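PDB 3M5K: putative NADH dehydrogenase/NAD(P)H nitroreductase, which binds flavin mononucleotide and is probably an FMN-dependent oxidoreductase of the nitroreductase type. Local coordinates for residues A[57-60]-A[61-65]; A[88-91]-A[92-95]. All blocks are in the same frame, centred on the assembly; numbering follows the deposited sequence.

Contact 1: A[57-60]-A[61-65]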
ATOM      1  N   ASP A  57      10.994  21.170  10.227  1.00 24.79           N
ATOM      2  CA  ASP A  57      12.204  21.971  10.324  1.00 22.68           C
ATOM      3  C   ASP A  57      12.709  22.378   8.920  1.00 25.93           C
ATOM      4  O   ASP A  57      13.059  21.533   8.089  1.00 21.75           O
ATOM      5  CB  ASP A  57      13.300  21.197  11.058  1.00 24.85           C
ATOM      6  CG  ASP A  57      14.601  22.011  11.220  1.00 27.20           C
ATOM      7  OD1 ASP A  57      14.540  22.990  11.964  1.00 28.84           O
ATOM      8  OD2 ASP A  57      15.648  21.649  10.654  1.00 31.24           O
ATOM      9  N   ARG A  58      12.742  23.684   8.678  1.00 26.44           N
ATOM     10  CA  ARG A  58      13.152  24.248   7.384  1.00 23.77           C
ATOM     11  C   ARG A  58      14.519  23.783   6.915  1.00 23.23           C
ATOM     12  O   ARG A  58      14.695  23.382   5.763  1.00 23.20           O
ATOM     13  CB  ARG A  58      13.116  25.783   7.498  1.00 26.42           C
ATOM     14  CG  ARG A  58      13.395  26.542   6.206  1.00 27.19           C
ATOM     15  CD  ARG A  58      12.234  26.430   5.287  1.00 26.32           C
ATOM     16  NE  ARG A  58      12.343  25.296   4.378  1.00 26.02           N
ATOM     17  CZ  ARG A  58      11.304  24.597   3.921  1.00 23.55           C
ATOM     18  NH1 ARG A  58      10.065  24.850   4.328  1.00 26.94           N
ATOM     19  NH2 ARG A  58      11.502  23.637   3.054  1.00 25.73           N
ATOM     20  N   LYS A  59      15.501  23.813   7.816  1.00 24.36           N
ATOM     21  CA  LYS A  59      16.847  23.387   7.482  1.00 25.67           C
ATOM     22  C   LYS A  59      16.866  21.902   7.037  1.00 25.88           C
ATOM     23  O   LYS A  59      17.495  21.561   6.036  1.00 25.72           O
ATOM     24  CB  LYS A  59      17.800  23.665   8.654  1.00 28.54           C
ATOM     25  CG  LYS A  59      19.235  23.361   8.369  1.00 32.02           C
ATOM     26  CD  LYS A  59      19.868  24.415   7.481  1.00 36.92           C
ATOM     27  CE  LYS A  59      21.326  24.051   7.176  1.00 37.14           C
ATOM     28  NZ  LYS A  59      21.883  24.829   6.044  1.00 37.35           N
ATOM     29  N   ALA A  60      16.178  21.027   7.782  1.00 26.01           N
ATOM     30  CA  ALA A  60      16.169  19.593   7.427  1.00 24.67           C
ATOM     31  C   ALA A  60      15.483  19.374   6.074  1.00 19.68           C
ATOM     32  O   ALA A  60      15.955  18.595   5.233  1.00 22.58           O
ATOM     33  CB  ALA A  60      15.493  18.738   8.554  1.00 25.10           C
ATOM     34  N   LEU A  61      14.375  20.066   5.857  1.00 20.70           N
ATOM     35  CA  LEU A  61      13.612  19.919   4.614  1.00 20.15           C
ATOM     36  C   LEU A  61      14.444  20.366   3.418  1.00 23.40           C
ATOM     37  O   LEU A  61      14.535  19.667   2.384  1.00 21.55           O
ATOM     38  CB  LEU A  61      12.295  20.681   4.659  1.00 22.09           C
ATOM     39  CG  LEU A  61      11.139  20.165   5.531  1.00 19.93           C
ATOM     40  CD1 LEU A  61      10.025  21.228   5.670  1.00 22.44           C
ATOM     41  CD2 LEU A  61      10.616  18.790   5.007  1.00 23.19           C
ATOM     42  N   ASP A  62      15.088  21.516   3.580  1.00 23.71           N
ATOM     43  CA  ASP A  62      15.958  22.046   2.520  1.00 23.77           C
ATOM     44  C   ASP A  62      17.203  21.181   2.260  1.00 23.50           C
ATOM     45  O   ASP A  62      17.580  21.027   1.131  1.00 23.04           O
ATOM     46  CB  ASP A  62      16.409  23.462   2.873  1.00 25.34           C
ATOM     47  CG  ASP A  62      15.292  24.485   2.811  1.00 26.21           C
ATOM     48  OD1 ASP A  62      14.218  24.215   2.267  1.00 28.96           O
ATOM     49  OD2 ASP A  62      15.523  25.601   3.345  1.00 30.23           O
ATOM     50  N   THR A  63      17.820  20.626   3.312  1.00 22.99           N
ATOM     51  CA  THR A  63      19.008  19.805   3.174  1.00 24.16           C
ATOM     52  C   THR A  63      18.645  18.498   2.444  1.00 24.61           C
ATOM     53  O   THR A  63      19.341  18.070   1.530  1.00 23.85           O
ATOM     54  CB  THR A  63      19.695  19.543   4.531  1.00 26.89           C
ATOM     55  OG1 THR A  63      20.075  20.789   5.120  1.00 25.02           O
ATOM     56  CG2 THR A  63      20.935  18.596   4.375  1.00 23.76           C
HETATM   57  N   MSE A  64      17.529  17.883   2.833  1.00 22.22           N
HETATM   58  CA  MSE A  64      17.031  16.718   2.098  1.00 23.07           C
HETATM   59  C   MSE A  64      16.708  17.012   0.632  1.00 22.77           C
HETATM   60  O   MSE A  64      17.150  16.279  -0.247  1.00 22.91           O
HETATM   61  CB  MSE A  64      15.848  16.098   2.848  1.00 21.28           C
HETATM   62  CG  MSE A  64      16.315  15.428   4.154  1.00 22.89           C
HETATM   63 SE   MSE A  64      14.784  14.383   4.929  0.75 25.17          SE
HETATM   64  CE  MSE A  64      13.719  15.871   5.372  1.00 19.55           C
ATOM     65  N   ALA A  65      15.983  18.106   0.361  1.00 20.85           N
ATOM     66  CA  ALA A  65      15.754  18.570  -1.013  1.00 20.76           C
ATOM     67  C   ALA A  65      17.057  18.628  -1.841  1.00 21.89           C
ATOM     68  O   ALA A  65      17.106  18.116  -2.960  1.00 23.69           O
ATOM     69  CB  ALA A  65      15.068  19.934  -0.993  1.00 21.35           C
TER
HETATM   70  O   HOH W   1      19.982  23.714   4.033  1.00 48.72           O

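Contact 2: A[88-91]-A[92-95]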
ATOM      1  N   ILE A  88      14.039  -4.674  13.009  1.00 21.73           N
ATOM      2  CA  ILE A  88      14.032  -5.676  14.082  1.00 21.10           C
ATOM      3  C   ILE A  88      12.615  -6.281  14.289  1.00 20.30           C
ATOM      4  O   ILE A  88      12.493  -7.480  14.478  1.00 20.33           O
ATOM      5  CB  ILE A  88      14.544  -5.087  15.398  1.00 21.96           C
ATOM      6  CG1 ILE A  88      16.025  -4.787  15.297  1.00 24.83           C
ATOM      7  CG2 ILE A  88      14.328  -6.022  16.594  1.00 23.76           C
ATOM      8  CD1 ILE A  88      16.537  -3.929  16.523  1.00 24.30           C
ATOM      9  N   LYS A  89      11.577  -5.456  14.248  1.00 17.72           N
ATOM     10  CA  LYS A  89      10.196  -5.905  14.464  1.00 19.96           C
ATOM     11  C   LYS A  89       9.730  -6.780  13.314  1.00 20.38           C
ATOM     12  O   LYS A  89       9.015  -7.745  13.529  1.00 20.87           O
ATOM     13  CB  LYS A  89       9.260  -4.726  14.641  1.00 19.87           C
ATOM     14  CG  LYS A  89       9.403  -3.982  15.999  1.00 22.14           C
ATOM     15  CD  LYS A  89       8.389  -2.900  16.124  1.00 22.19           C
ATOM     16  CE  LYS A  89       8.456  -2.149  17.459  1.00 24.95           C
ATOM     17  NZ  LYS A  89       7.359  -1.113  17.515  1.00 27.49           N
ATOM     18  N   SER A  90      10.125  -6.458  12.090  1.00 18.09           N
ATOM     19  CA  SER A  90       9.678  -7.248  10.923  1.00 19.06           C
ATOM     20  C   SER A  90      10.683  -7.227   9.794  1.00 18.67           C
ATOM     21  O   SER A  90      10.527  -6.483   8.832  1.00 17.97           O
ATOM     22  CB  SER A  90       8.313  -6.719  10.488  1.00 21.66           C
ATOM     23  OG  SER A  90       7.755  -7.482   9.440  1.00 23.06           O
ATOM     24  N   SER A  91      11.727  -8.053   9.889  1.00 19.93           N
ATOM     25  CA  SER A  91      12.802  -7.947   8.913  1.00 20.47           C
ATOM     26  C   SER A  91      12.370  -8.391   7.514  1.00 20.80           C
ATOM     27  O   SER A  91      12.909  -7.898   6.538  1.00 18.30           O
ATOM     28  CB  SER A  91      14.050  -8.703   9.348  1.00 23.37           C
ATOM     29  OG  SER A  91      13.793 -10.057   9.322  1.00 29.17           O
ATOM     30  N   ASN A  92      11.356  -9.254   7.425  1.00 18.48           N
ATOM     31  CA  ASN A  92      10.852  -9.742   6.130  1.00 19.38           C
ATOM     32  C   ASN A  92       9.523  -9.152   5.624  1.00 20.33           C
ATOM     33  O   ASN A  92       9.004  -9.594   4.588  1.00 23.69           O
ATOM     34  CB  ASN A  92      10.747 -11.266   6.171  1.00 19.40           C
ATOM     35  CG  ASN A  92      12.094 -11.930   6.302  1.00 19.06           C
ATOM     36  OD1 ASN A  92      13.024 -11.642   5.535  1.00 20.75           O
ATOM     37  ND2 ASN A  92      12.211 -12.816   7.275  1.00 18.25           N
ATOM     38  N   ALA A  93       8.942  -8.190   6.351  1.00 17.77           N
ATOM     39  CA  ALA A  93       7.669  -7.599   5.932  1.00 18.82           C
ATOM     40  C   ALA A  93       7.517  -6.109   6.159  1.00 16.08           C
ATOM     41  O   ALA A  93       6.515  -5.528   5.691  1.00 15.35           O
ATOM     42  CB  ALA A  93       6.445  -8.390   6.525  1.00 17.24           C
ATOM     43  N   TRP A  94       8.479  -5.440   6.824  1.00 17.18           N
ATOM     44  CA  TRP A  94       8.282  -4.025   7.122  1.00 17.93           C
ATOM     45  C   TRP A  94       8.003  -3.232   5.816  1.00 16.40           C
ATOM     46  O   TRP A  94       7.198  -2.324   5.819  1.00 17.04           O
ATOM     47  CB  TRP A  94       9.496  -3.393   7.867  1.00 17.94           C
ATOM     48  CG  TRP A  94      10.717  -3.291   7.037  1.00 15.55           C
ATOM     49  CD1 TRP A  94      11.733  -4.199   6.958  1.00 16.58           C
ATOM     50  CD2 TRP A  94      11.072  -2.217   6.143  1.00 13.12           C
ATOM     51  NE1 TRP A  94      12.682  -3.759   6.108  1.00 17.91           N
ATOM     52  CE2 TRP A  94      12.304  -2.558   5.568  1.00 15.21           C
ATOM     53  CE3 TRP A  94      10.438  -1.027   5.746  1.00 15.72           C
ATOM     54  CZ2 TRP A  94      12.930  -1.765   4.599  1.00 15.70           C
ATOM     55  CZ3 TRP A  94      11.086  -0.208   4.841  1.00 16.88           C
ATOM     56  CH2 TRP A  94      12.304  -0.607   4.244  1.00 15.91           C
ATOM     57  N   PHE A  95       8.711  -3.573   4.728  1.00 16.26           N
ATOM     58  CA  PHE A  95       8.600  -2.851   3.450  1.00 17.18           C
ATOM     59  C   PHE A  95       7.234  -3.087   2.751  1.00 19.41           C
ATOM     60  O   PHE A  95       6.796  -2.279   1.929  1.00 19.19           O
ATOM     61  CB  PHE A  95       9.775  -3.186   2.503  1.00 18.82           C
ATOM     62  CG  PHE A  95      10.099  -4.638   2.429  1.00 18.85           C
ATOM     63  CD1 PHE A  95       9.373  -5.482   1.565  1.00 20.24           C
ATOM     64  CD2 PHE A  95      11.072  -5.203   3.260  1.00 20.93           C
ATOM     65  CE1 PHE A  95       9.637  -6.828   1.523  1.00 19.63           C
ATOM     66  CE2 PHE A  95      11.334  -6.561   3.236  1.00 20.95           C
ATOM     67  CZ  PHE A  95      10.620  -7.384   2.352  1.00 20.08           C
TER
HETATM   68  O   HOH W   2       9.179 -10.261   9.151  1.00 25.50           O
HETATM   69  O   HOH W   3      15.208 -10.900   6.699  1.00 27.82           O
HETATM   70  O   HOH W   4      14.823  -5.882   6.545  1.00 37.45           O

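Contact 1: A[57-60]-A[61-65]
D57 stands just before the helix and meets its first turn twice. Its carbonyl O takes the N-H of L61 at 3.0 Å in a nearly straight bond, while its carboxylate OD2 caps the backbone N of A60. From the second subunit, N170 bonds through OD1 to D57 N. R58 sends its chain out with CG anti to the backbone N (chi1 -175°), then folds it back at chi2 and chi3, which lays the guanidinium beside D62 one turn on. The grip is side-on: R58 NE at 3.0 Å and R58 NH2 at 2.9 Å both meet D62 OD1 from one face of the carboxylate, whose plane is turned 34° from that of the guanidinium. L61 CD1 lies over one face of the guanidinium, and R58 NH1 bonds to T77 O, so the group is fixed from several directions. K59 O accepts twice, from T63 N and, at 2.8 Å, from T63 OG1, the two donors arriving on opposite faces of the carbonyl plane. A water joins T63 OG1 to K59 NZ. A60 receives M64 N at its O, and M64 CE curls back to 3.5 Å from A60 O. These are the N-capped opening two turns of an alpha helix, with an i to i+4 Arg-Asp salt bridge on the flank facing the loop of L74, K75 and T77, and A60, L61 and M64 packed on V55 of strand 50-55.

Contact 2: A[88-91]-A[92-95]
S90 and W94 meet through the S90 carbonyl, whose O accepts W94 N at 3.1 Å and, in a weak bond of 3.4 Å, A93 N. S90 O also lies at the indole edge, near its plane, 3.2 Å from W94 CD1. The tryptophan reaches it because chi1 of 68° sets CG between the backbone N and the carbonyl carbon, bringing the CD1 edge of the indole to S90 O. In this packed part S90 OG presses against A93 CB at 3.3 Å, with P49 against S90 and S44 against A93. One face of the W94 indole carries F95 CB, 3.7 Å above the plane and offset toward the rim, and Y122 makes an edge-to-face contact with the ring. The F95 ring meets F95 of the second subunit with planes about 70° apart, and N92 packs on P123 of that subunit. Here the loop after strand 79-86 turns into helix 94-111: A93 holds the N-cap position, and its methyl, touching S44 of the FMN pocket, lies about 4 Å from a bound FMN, so this helix start borders the flavin site of the nitroreductase fold. Elsewhere the turn is bridged by water. One water accepts from W94 NE1 at 3.0 Å and donates to S91 O, tying the indole to the loop. With an alanine at W94, that water would probably lose its indole donor and a gap would be likely to open beside Y122 and the S90 carbonyl. The exposed side chains of S91 and N92 are joined by a second water, which donates to N92 OD1 at 2.6 Å and also bonds to S91 OG. At the border with the packed part, a third water donates to S90 OG and accepts from N92 N.

In the fold
Contact 1 and contact 2 come in series along the chain but do not touch: their centres are about 28 Å apart and their nearest atoms about 15 Å. Both open helices, contact 1 the helix 58-67 after strand 50-55, outermost in the sheet within this chain, contact 2 the helix 94-111 after strand 79-86, and these two strands are antiparallel neighbours. Residues 88-95 come within about 4 Å of a bound FMN at the A93 side chain, whereas in 57-65 the M64 side chain is about 12 Å from an FMN and about 9 Å from that of R127, a flavin-binding residue. Each also reaches the second subunit, contact 1 by a polar bond and contact 2 by aromatic packing.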